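Local coordinates for protein AxyAgu115A (Amphibacillus xylanus NBRC 15112, PDB 6NPS) that acts as a family GH115 alpha-glucuronidase, probably releasing glucuronic acid side groups from arabinoglucuronoxylan, at residues A[514-519]-A[542-547]; A[523-528]-A[579-584]; A[638-643]-A[650-655]. The protein carries 3 engineered substitutions. All blocks are in the same frame, centred on the assembly; numbering follows the deposited sequence.

In the fold
From the N terminus, the chain reaches helix 500-519, past the barrel strands of the GH115 enzyme, and contact 1 closes when helix 537-558 returns to pack its residues 542-547 against 514-519. Contact 2 opens before that closure: its loop 523-528 lies between these two helices and meets helix 564-596 at residues 579-584, so the two contacts cross. They also touch, through Ile516 on Gln582 and Ile545 on Leu579. Contact 3 follows in series, closing the short loop between 638-643 and 650-655 after helix 601-629. It reaches contact 2 through Glu523 and Phe642, and borders the second subunit.

Contact 1: residues A[514-519]-A[542-547]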
loop_
_atom_site.group_PDB
_atom_site.type_symbol
_atom_site.label_atom_id
_atom_site.label_comp_id
_atom_site.label_asym_id
_atom_site.label_seq_id
_atom_site.Cartn_x
_atom_site.Cartn_y
_atom_site.Cartn_z
ATOM N N THR A 514 18.363 0.635 -24.997
ATOM C CA THR A 514 17.726 -0.641 -25.325
ATOM C C THR A 514 17.967 -1.689 -24.243
ATOM O O THR A 514 17.081 -2.528 -23.995
ATOM C CB THR A 514 18.175 -1.185 -26.710
ATOM O OG1 THR A 514 19.620 -1.291 -26.810
ATOM C CG2 THR A 514 17.629 -0.324 -27.859
ATOM N N LYS A 515 19.138 -1.662 -23.589
ATOM C CA LYS A 515 19.359 -2.556 -22.453
ATOM C C LYS A 515 18.361 -2.287 -21.326
ATOM O O LYS A 515 17.738 -3.210 -20.792
ATOM C CB LYS A 515 20.805 -2.438 -21.902
ATOM C CG LYS A 515 21.024 -3.653 -20.968
ATOM C CD LYS A 515 22.374 -3.798 -20.410
ATOM C CE LYS A 515 22.407 -4.955 -19.383
ATOM N NZ LYS A 515 22.730 -6.294 -19.909
ATOM N N ILE A 516 18.192 -1.021 -20.954
ATOM C CA ILE A 516 17.263 -0.658 -19.879
ATOM C C ILE A 516 15.799 -0.939 -20.271
ATOM O O ILE A 516 15.038 -1.536 -19.498
ATOM C CB ILE A 516 17.495 0.809 -19.478
ATOM C CG1 ILE A 516 18.886 0.947 -18.835
ATOM C CG2 ILE A 516 16.352 1.287 -18.533
ATOM C CD1 ILE A 516 19.450 2.319 -19.053
ATOM N N ALA A 517 15.389 -0.557 -21.485
ATOM C CA ALA A 517 14.019 -0.833 -21.905
ATOM C C ALA A 517 13.723 -2.325 -21.929
ATOM O O ALA A 517 12.605 -2.745 -21.583
ATOM C CB ALA A 517 13.717 -0.252 -23.296
ATOM N N HIS A 518 14.667 -3.121 -22.333
ATOM C CA HIS A 518 14.445 -4.510 -22.389
ATOM C C HIS A 518 14.341 -5.139 -21.037
ATOM O O HIS A 518 13.793 -6.142 -20.910
ATOM C CB HIS A 518 15.354 -5.189 -23.403
ATOM C CG HIS A 518 16.375 -6.076 -22.813
ATOM N ND1 HIS A 518 17.344 -5.616 -21.974
ATOM C CD2 HIS A 518 16.595 -7.396 -22.963
ATOM C CE1 HIS A 518 18.108 -6.620 -21.614
ATOM N NE2 HIS A 518 17.673 -7.710 -22.201
ATOM N N ASN A 519 14.891 -4.526 -20.033
ATOM C CA ASN A 519 14.800 -5.055 -18.671
ATOM C C ASN A 519 13.398 -4.882 -18.077
ATOM O O ASN A 519 12.992 -5.682 -17.216
ATOM C CB ASN A 519 15.834 -4.376 -17.760
ATOM C CG ASN A 519 17.205 -4.973 -17.936
ATOM O OD1 ASN A 519 17.334 -5.998 -18.611
ATOM N ND2 ASN A 519 18.243 -4.363 -17.313
ATOM N N LEU A 542 19.221 5.334 -11.916
ATOM C CA LEU A 542 19.014 6.786 -12.080
ATOM C C LEU A 542 20.282 7.499 -12.539
ATOM O O LEU A 542 20.223 8.439 -13.356
ATOM C CB LEU A 542 18.512 7.411 -10.757
ATOM C CG LEU A 542 17.009 7.154 -10.563
ATOM C CD1 LEU A 542 16.586 7.473 -9.119
ATOM C CD2 LEU A 542 16.143 7.982 -11.558
ATOM N N ASP A 543 21.438 7.105 -11.991
ATOM C CA ASP A 543 22.682 7.750 -12.385
ATOM C C ASP A 543 23.056 7.411 -13.825
ATOM O O ASP A 543 23.527 8.283 -14.556
ATOM C CB ASP A 543 23.807 7.355 -11.437
ATOM C CG ASP A 543 23.624 7.938 -10.053
ATOM O OD1 ASP A 543 22.882 8.941 -9.929
ATOM O OD2 ASP A 543 24.220 7.385 -9.092
ATOM N N ARG A 544 22.876 6.151 -14.243
ATOM C CA ARG A 544 23.049 5.785 -15.658
ATOM C C ARG A 544 22.122 6.579 -16.570
ATOM O O ARG A 544 22.537 7.074 -17.623
ATOM C CB ARG A 544 22.798 4.286 -15.846
ATOM C CG ARG A 544 24.014 3.409 -15.570
ATOM C CD ARG A 544 23.643 1.956 -15.332
ATOM N NE ARG A 544 23.244 1.274 -16.564
ATOM C CZ ARG A 544 22.379 0.260 -16.609
ATOM N NH1 ARG A 544 21.826 -0.182 -15.488
ATOM N NH2 ARG A 544 22.073 -0.310 -17.765
ATOM N N ILE A 545 20.838 6.662 -16.208
ATOM C CA ILE A 545 19.876 7.420 -16.990
ATOM C C ILE A 545 20.280 8.877 -17.080
ATOM O O ILE A 545 20.211 9.487 -18.156
ATOM C CB ILE A 545 18.463 7.272 -16.380
ATOM C CG1 ILE A 545 17.957 5.859 -16.623
ATOM C CG2 ILE A 545 17.529 8.357 -16.933
ATOM C CD1 ILE A 545 16.618 5.522 -15.872
ATOM N N ASP A 546 20.680 9.478 -15.948
ATOM C CA ASP A 546 21.081 10.878 -16.013
ATOM C C ASP A 546 22.322 11.048 -16.884
ATOM O O ASP A 546 22.436 12.033 -17.614
ATOM C CB ASP A 546 21.291 11.445 -14.603
ATOM C CG ASP A 546 19.949 11.632 -13.834
ATOM O OD1 ASP A 546 20.000 11.702 -12.585
ATOM O OD2 ASP A 546 18.845 11.696 -14.454
ATOM N N HIS A 547 23.229 10.082 -16.878
ATOM C CA HIS A 547 24.383 10.188 -17.765
ATOM C C HIS A 547 23.937 10.145 -19.232
ATOM O O HIS A 547 24.361 10.976 -20.053
ATOM C CB HIS A 547 25.365 9.049 -17.469
ATOM C CG HIS A 547 26.469 8.938 -18.467
ATOM N ND1 HIS A 547 27.407 9.926 -18.639
ATOM C CD2 HIS A 547 26.767 7.973 -19.375
ATOM C CE1 HIS A 547 28.238 9.578 -19.604
ATOM N NE2 HIS A 547 27.872 8.394 -20.066
#
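Ile516 on helix 500-519 and Arg544 on helix 537-558 run alongside each other, pointing opposite ways, an aliphatic branch against a guanidinium group. The tight part is small: Ile516 CG1 lies 3.6 Å from Arg544 NH2, and Ile516 CD1 is placed over one face of the guanidinium, 3.9 Å from the same NH2. CG1 stands beside the backbone N of Ile516 (chi1 -67°), a setting that turns CG1 toward the second helix, while the arginine chain bends at chi3 (73°) to bring its flat end across. No hydrogen bond links the two segments. The backbones stay well apart, with Ile516 CA and Ile545 CA separated by 9.0 Å, and the segments bury just 165 Å² between them.

The outer side is looser. Arg544 is solvent-exposed, and Lys515 approaches it obliquely with a methylene, Lys515 CD lying 4.4 Å from Arg544 NH2. The two like charges are kept apart, Lys515 NZ being 6.4 Å from Arg544 NH2, and the ammonium is occupied by the carbonyls of Gly822, Gly824 and Thr826. Those bonds probably offset much of any repulsion. One turn on, His518 ND1 donates to Lys515 O at 2.7 Å with the acceptor in the plane of the imidazole, a bond that probably steadies the ring, which also meets Tyr427.

Around the isoleucine the packing is completed by Leu541 and Leu548 of helix 537-558, and by Gln582 of helix 564-596, which Ile516 touches through its CG2. Helix 564-596 also meets Ala517 through Asn578 and Leu542 through Lys583, so it lines both segments, whereas Lys515 and Asn519 reach to the turn between strands 814-821 and 828-833 of the C-terminal region.

Contact 2: residues A[523-528]-A[579-584]; sequences EAMNVD and LNLQKM
Met525, in the loop after helix 500-519, lays its side chain across that of Gln582 on helix 564-596, the two crossing at about a right angle. Its CB meets Leu581, with Met525 CB 3.8 Å from Leu581 CD2, the one apolar pair of side chains here. With CG anti to the backbone N (chi1 -170°), the chain heads over the glutamine amide: Met525 CG is 3.8 Å from Gln582 OE1 and 3.9 Å from Gln582 NE2. A bend at chi2 (41°) then keeps the thioether close to the amide oxygen, Met525 SD lying 3.8 Å from Gln582 OE1. The terminal methyl comes closest, Met525 CE to Gln582 OE1 at 3.6 Å, and reaches the helix backbone as well, 4.0 Å from Gln582 O. Trp585 and Leu586 of the same helix, together with Arg520 and Tyr530, touch the methionine from outside the two segments.

No hydrogen bond crosses between the segments. Gln582 NE2 donates to Arg520 O, a bond that holds the amide in position, so the buried contact joins a loop to a helix by van der Waals packing of a thioether chain on an already tethered polar group.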
loop_
_atom_site.group_PDB
_atom_site.type_symbol
_atom_site.label_atom_id
_atom_site.label_comp_id
_atom_site.label_asym_id
_atom_site.label_seq_id
_atom_site.Cartn_x
_atom_site.Cartn_y
_atom_site.Cartn_z
ATOM N N GLU A 523 5.326 0.132 -20.958
ATOM C CA GLU A 523 3.975 0.065 -20.418
ATOM C C GLU A 523 3.939 -0.723 -19.116
ATOM O O GLU A 523 3.068 -0.492 -18.265
ATOM C CB GLU A 523 3.029 -0.582 -21.460
ATOM C CG GLU A 523 2.836 0.238 -22.735
ATOM C CD GLU A 523 3.830 -0.116 -23.886
ATOM O OE1 GLU A 523 5.000 -0.559 -23.590
ATOM O OE2 GLU A 523 3.419 0.070 -25.088
ATOM N N ALA A 524 4.857 -1.670 -18.956
ATOM C CA ALA A 524 4.938 -2.491 -17.758
ATOM C C ALA A 524 5.791 -1.857 -16.653
ATOM O O ALA A 524 5.906 -2.437 -15.581
ATOM C CB ALA A 524 5.542 -3.867 -18.107
ATOM N N MET A 525 6.502 -0.782 -16.938
ATOM C CA MET A 525 7.307 -0.142 -15.898
ATOM C C MET A 525 6.374 0.570 -14.922
ATOM O O MET A 525 5.295 1.049 -15.290
ATOM C CB MET A 525 8.309 0.811 -16.551
ATOM C CG MET A 525 9.417 1.413 -15.626
ATOM S SD MET A 525 10.205 0.320 -14.414
ATOM C CE MET A 525 11.154 1.542 -13.520
ATOM N N ASN A 526 6.715 0.525 -13.635
ATOM C CA ASN A 526 5.812 1.068 -12.645
ATOM C C ASN A 526 6.577 1.264 -11.348
ATOM O O ASN A 526 7.784 1.049 -11.276
ATOM C CB ASN A 526 4.608 0.153 -12.405
ATOM C CG ASN A 526 3.351 0.940 -12.043
ATOM O OD1 ASN A 526 3.299 1.622 -11.002
ATOM N ND2 ASN A 526 2.348 0.904 -12.931
ATOM N N VAL A 527 5.853 1.674 -10.320
ATOM C CA VAL A 527 6.510 1.938 -9.054
ATOM C C VAL A 527 6.828 0.622 -8.350
ATOM O O VAL A 527 6.080 -0.357 -8.451
ATOM C CB VAL A 527 5.604 2.855 -8.211
ATOM C CG1 VAL A 527 4.389 2.092 -7.751
ATOM C CG2 VAL A 527 6.383 3.398 -7.053
ATOM N N ASP A 528 7.996 0.558 -7.700
ATOM C CA ASP A 528 8.391 -0.608 -6.922
ATOM C C ASP A 528 8.664 -1.845 -7.776
ATOM O O ASP A 528 8.708 -2.959 -7.256
ATOM C CB ASP A 528 7.344 -0.943 -5.845
ATOM C CG ASP A 528 7.224 0.163 -4.778
ATOM O OD1 ASP A 528 8.235 0.843 -4.497
ATOM O OD2 ASP A 528 6.112 0.348 -4.226
ATOM N N LEU A 579 13.831 6.511 -21.491
ATOM C CA LEU A 579 14.550 6.699 -20.241
ATOM C C LEU A 579 13.890 7.740 -19.347
ATOM O O LEU A 579 13.988 7.633 -18.118
ATOM C CB LEU A 579 16.000 7.085 -20.520
ATOM C CG LEU A 579 16.775 5.953 -21.208
ATOM C CD1 LEU A 579 18.226 6.295 -21.151
ATOM C CD2 LEU A 579 16.551 4.606 -20.541
ATOM N N ASN A 580 13.251 8.761 -19.923
ATOM C CA ASN A 580 12.459 9.666 -19.088
ATOM C C ASN A 580 11.340 8.907 -18.374
ATOM O O ASN A 580 11.044 9.157 -17.191
ATOM C CB ASN A 580 11.890 10.791 -19.936
ATOM C CG ASN A 580 11.003 11.743 -19.126
ATOM O OD1 ASN A 580 11.506 12.527 -18.333
ATOM N ND2 ASN A 580 9.701 11.665 -19.317
ATOM N N LEU A 581 10.726 7.943 -19.068
ATOM C CA LEU A 581 9.657 7.169 -18.438
ATOM C C LEU A 581 10.196 6.282 -17.313
ATOM O O LEU A 581 9.554 6.156 -16.258
ATOM C CB LEU A 581 8.986 6.288 -19.492
ATOM C CG LEU A 581 7.820 5.447 -18.952
ATOM C CD1 LEU A 581 6.849 5.306 -20.111
ATOM C CD2 LEU A 581 8.298 4.051 -18.539
ATOM N N GLN A 582 11.338 5.609 -17.541
ATOM C CA GLN A 582 11.961 4.817 -16.475
ATOM C C GLN A 582 12.277 5.712 -15.270
ATOM O O GLN A 582 11.946 5.384 -14.127
ATOM C CB GLN A 582 13.238 4.149 -16.970
ATOM C CG GLN A 582 13.070 3.210 -18.146
ATOM C CD GLN A 582 12.708 1.811 -17.710
ATOM O OE1 GLN A 582 13.073 1.386 -16.613
ATOM N NE2 GLN A 582 11.975 1.089 -18.556
ATOM N N LYS A 583 12.889 6.869 -15.529
ATOM C CA LYS A 583 13.272 7.787 -14.457
ATOM C C LYS A 583 12.068 8.222 -13.642
ATOM O O LYS A 583 12.128 8.293 -12.405
ATOM C CB LYS A 583 13.964 8.989 -15.071
ATOM C CG LYS A 583 14.298 10.135 -14.113
ATOM C CD LYS A 583 15.002 11.231 -14.939
ATOM C CE LYS A 583 15.304 12.503 -14.136
ATOM N NZ LYS A 583 15.671 13.562 -15.161
ATOM N N MET A 584 10.978 8.553 -14.326
ATOM C CA MET A 584 9.760 8.985 -13.658
ATOM C C MET A 584 9.323 7.972 -12.622
ATOM O O MET A 584 8.992 8.330 -11.490
ATOM C CB MET A 584 8.641 9.184 -14.679
ATOM C CG MET A 584 7.311 9.589 -14.029
ATOM S SD MET A 584 6.028 9.778 -15.324
ATOM C CE MET A 584 5.722 8.070 -15.732
#

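Contact 3: residues A[638-643]-A[650-655]; sequences EHIGFV and NKNPVL
The amide of Asn650 reaches across to two acceptors on the facing segment. Its ND2 donates to Ile640 O at 2.8 Å, in the plane of that carbonyl and with a fairly straight N-H...O angle of 157°, and it makes a weak bond of 3.3 Å to Glu638 OE1. The other carboxylate oxygen, Glu638 OE2, receives a weak bond from Asn662 of the second subunit. CG of Asn650 sits between the backbone N and the carbonyl carbon (chi1 68°), which folds the amide back over the other segment, while Asn650 CB meets the Phe642 ring obliquely, 3.9 Å from Phe642 CD1. With a leucine replacing Asn650, Ile640 O would probably lose its short amide donor and Glu638 OE1 its weak one.

The backbones add a bond of 3.0 Å from Lys651 N to Gly641 O. In return, Gly641 CA sends a C-H toward Lys651 O at 3.4 Å; a side chain at this residue would run into that oxygen, and its phi of 65° also favours glycine. The two segments thus run antiparallel as the limbs of an irregular loop between helix 601-629 and strand 655-657. That strand continues a beta ladder into the second subunit, placing the loop at the dimer interface.

A water bridges the limbs further along, donating to Asn652 OD1 at 3.1 Å and weakly to Ile640 O at 3.3 Å. Ile640 CG2 also packs near this amide, 3.5 Å from Asn652 OD1. Further polar groups are satisfied across the dimer interface: Asn652 ND2 by Leu659 O and Asn650 O by Arg665, both of the second subunit. Lys651 NZ turns back to Glu649 O in its own chain.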
loop_
_atom_site.group_PDB
_atom_site.type_symbol
_atom_site.label_atom_id
_atom_site.label_comp_id
_atom_site.label_asym_id
_atom_site.label_seq_id
_atom_site.Cartn_x
_atom_site.Cartn_y
_atom_site.Cartn_z
ATOM N N GLU A 638 -1.057 5.180 -25.860
ATOM C CA GLU A 638 -0.970 5.199 -24.401
ATOM C C GLU A 638 0.110 4.236 -23.974
ATOM O O GLU A 638 0.172 3.106 -24.465
ATOM C CB GLU A 638 -2.293 4.780 -23.750
ATOM C CG GLU A 638 -3.393 5.810 -23.835
ATOM C CD GLU A 638 -3.007 7.105 -23.152
ATOM O OE1 GLU A 638 -2.509 7.049 -22.007
ATOM O OE2 GLU A 638 -3.186 8.176 -23.771
ATOM N N HIS A 639 0.971 4.680 -23.042
ATOM C CA HIS A 639 2.125 3.865 -22.696
ATOM C C HIS A 639 2.524 3.939 -21.221
ATOM O O HIS A 639 3.559 3.365 -20.848
ATOM C CB HIS A 639 3.302 4.264 -23.580
ATOM C CG HIS A 639 3.602 5.723 -23.548
ATOM N ND1 HIS A 639 2.930 6.642 -24.324
ATOM C CD2 HIS A 639 4.493 6.435 -22.805
ATOM C CE1 HIS A 639 3.394 7.853 -24.067
ATOM N NE2 HIS A 639 4.350 7.753 -23.159
ATOM N N ILE A 640 1.744 4.595 -20.364
ATOM C CA ILE A 640 2.139 4.829 -18.976
ATOM C C ILE A 640 1.244 4.027 -18.048
ATOM O O ILE A 640 0.016 4.167 -18.096
ATOM C CB ILE A 640 2.115 6.328 -18.633
ATOM C CG1 ILE A 640 3.287 7.036 -19.359
ATOM C CG2 ILE A 640 2.308 6.536 -17.058
ATOM C CD1 ILE A 640 3.163 8.580 -19.342
ATOM N N GLY A 641 1.862 3.226 -17.170
ATOM C CA GLY A 641 1.147 2.672 -16.013
ATOM C C GLY A 641 0.023 1.707 -16.347
ATOM O O GLY A 641 -1.044 1.769 -15.726
ATOM N N PHE A 642 0.228 0.804 -17.315
ATOM C CA PHE A 642 -0.833 -0.161 -17.617
ATOM C C PHE A 642 -1.132 -0.977 -16.366
ATOM O O PHE A 642 -0.217 -1.338 -15.628
ATOM C CB PHE A 642 -0.417 -1.116 -18.757
ATOM C CG PHE A 642 -0.555 -0.541 -20.119
ATOM C CD1 PHE A 642 -0.513 0.844 -20.327
ATOM C CD2 PHE A 642 -0.755 -1.383 -21.230
ATOM C CE1 PHE A 642 -0.652 1.381 -21.622
ATOM C CE2 PHE A 642 -0.850 -0.872 -22.515
ATOM C CZ PHE A 642 -0.817 0.507 -22.726
ATOM N N VAL A 643 -2.414 -1.213 -16.094
ATOM C CA VAL A 643 -2.829 -2.148 -15.051
ATOM C C VAL A 643 -3.467 -3.398 -15.642
ATOM O O VAL A 643 -3.832 -4.310 -14.881
ATOM C CB VAL A 643 -3.821 -1.495 -14.054
ATOM C CG1 VAL A 643 -3.240 -0.224 -13.460
ATOM C CG2 VAL A 643 -5.124 -1.209 -14.733
ATOM N N ASN A 650 -5.483 2.626 -17.515
ATOM C CA ASN A 650 -4.098 2.817 -17.093
ATOM C C ASN A 650 -4.009 4.062 -16.228
ATOM O O ASN A 650 -4.923 4.909 -16.212
ATOM C CB ASN A 650 -3.142 2.919 -18.286
ATOM C CG ASN A 650 -3.362 4.195 -19.106
ATOM O OD1 ASN A 650 -4.485 4.544 -19.411
ATOM N ND2 ASN A 650 -2.273 4.864 -19.492
ATOM N N LYS A 651 -2.932 4.139 -15.445
ATOM C CA LYS A 651 -2.895 5.173 -14.416
ATOM C C LYS A 651 -1.510 5.789 -14.291
ATOM O O LYS A 651 -0.481 5.105 -14.373
ATOM C CB LYS A 651 -3.340 4.625 -13.054
ATOM C CG LYS A 651 -4.847 4.297 -13.025
ATOM C CD LYS A 651 -5.240 3.583 -11.746
ATOM C CE LYS A 651 -6.735 3.191 -11.795
ATOM N NZ LYS A 651 -7.014 2.087 -12.765
ATOM N N ASN A 652 -1.511 7.097 -14.057
ATOM C CA ASN A 652 -0.284 7.852 -13.842
ATOM C C ASN A 652 0.318 7.567 -12.458
ATOM O O ASN A 652 -0.356 7.016 -11.573
ATOM C CB ASN A 652 -0.594 9.340 -13.995
ATOM C CG ASN A 652 -0.595 9.773 -15.440
ATOM O OD1 ASN A 652 0.077 9.160 -16.261
ATOM N ND2 ASN A 652 -1.347 10.818 -15.759
ATOM N N PRO A 653 1.582 7.944 -12.241
ATOM C CA PRO A 653 2.158 7.866 -10.880
ATOM C C PRO A 653 1.322 8.660 -9.898
ATOM O O PRO A 653 0.814 9.740 -10.217
ATOM C CB PRO A 653 3.551 8.499 -11.034
ATOM C CG PRO A 653 3.842 8.442 -12.506
ATOM C CD PRO A 653 2.539 8.475 -13.237
ATOM N N VAL A 654 1.160 8.113 -8.699
ATOM C CA VAL A 654 0.497 8.827 -7.623
ATOM C C VAL A 654 1.592 9.485 -6.779
ATOM O O VAL A 654 2.553 8.817 -6.373
ATOM C CB VAL A 654 -0.355 7.878 -6.768
ATOM C CG1 VAL A 654 -0.965 8.646 -5.556
ATOM C CG2 VAL A 654 -1.474 7.238 -7.613
ATOM N N LEU A 655 1.474 10.785 -6.535
ATOM C CA LEU A 655 2.527 11.508 -5.811
ATOM C C LEU A 655 2.198 11.503 -4.330
ATOM O O LEU A 655 1.044 11.729 -3.952
ATOM C CB LEU A 655 2.621 12.963 -6.264
ATOM C CG LEU A 655 2.717 13.173 -7.771
ATOM C CD1 LEU A 655 2.749 14.653 -8.034
ATOM C CD2 LEU A 655 3.978 12.505 -8.260
HETATM O O HOH W 1 -1.701 6.948 -17.520
#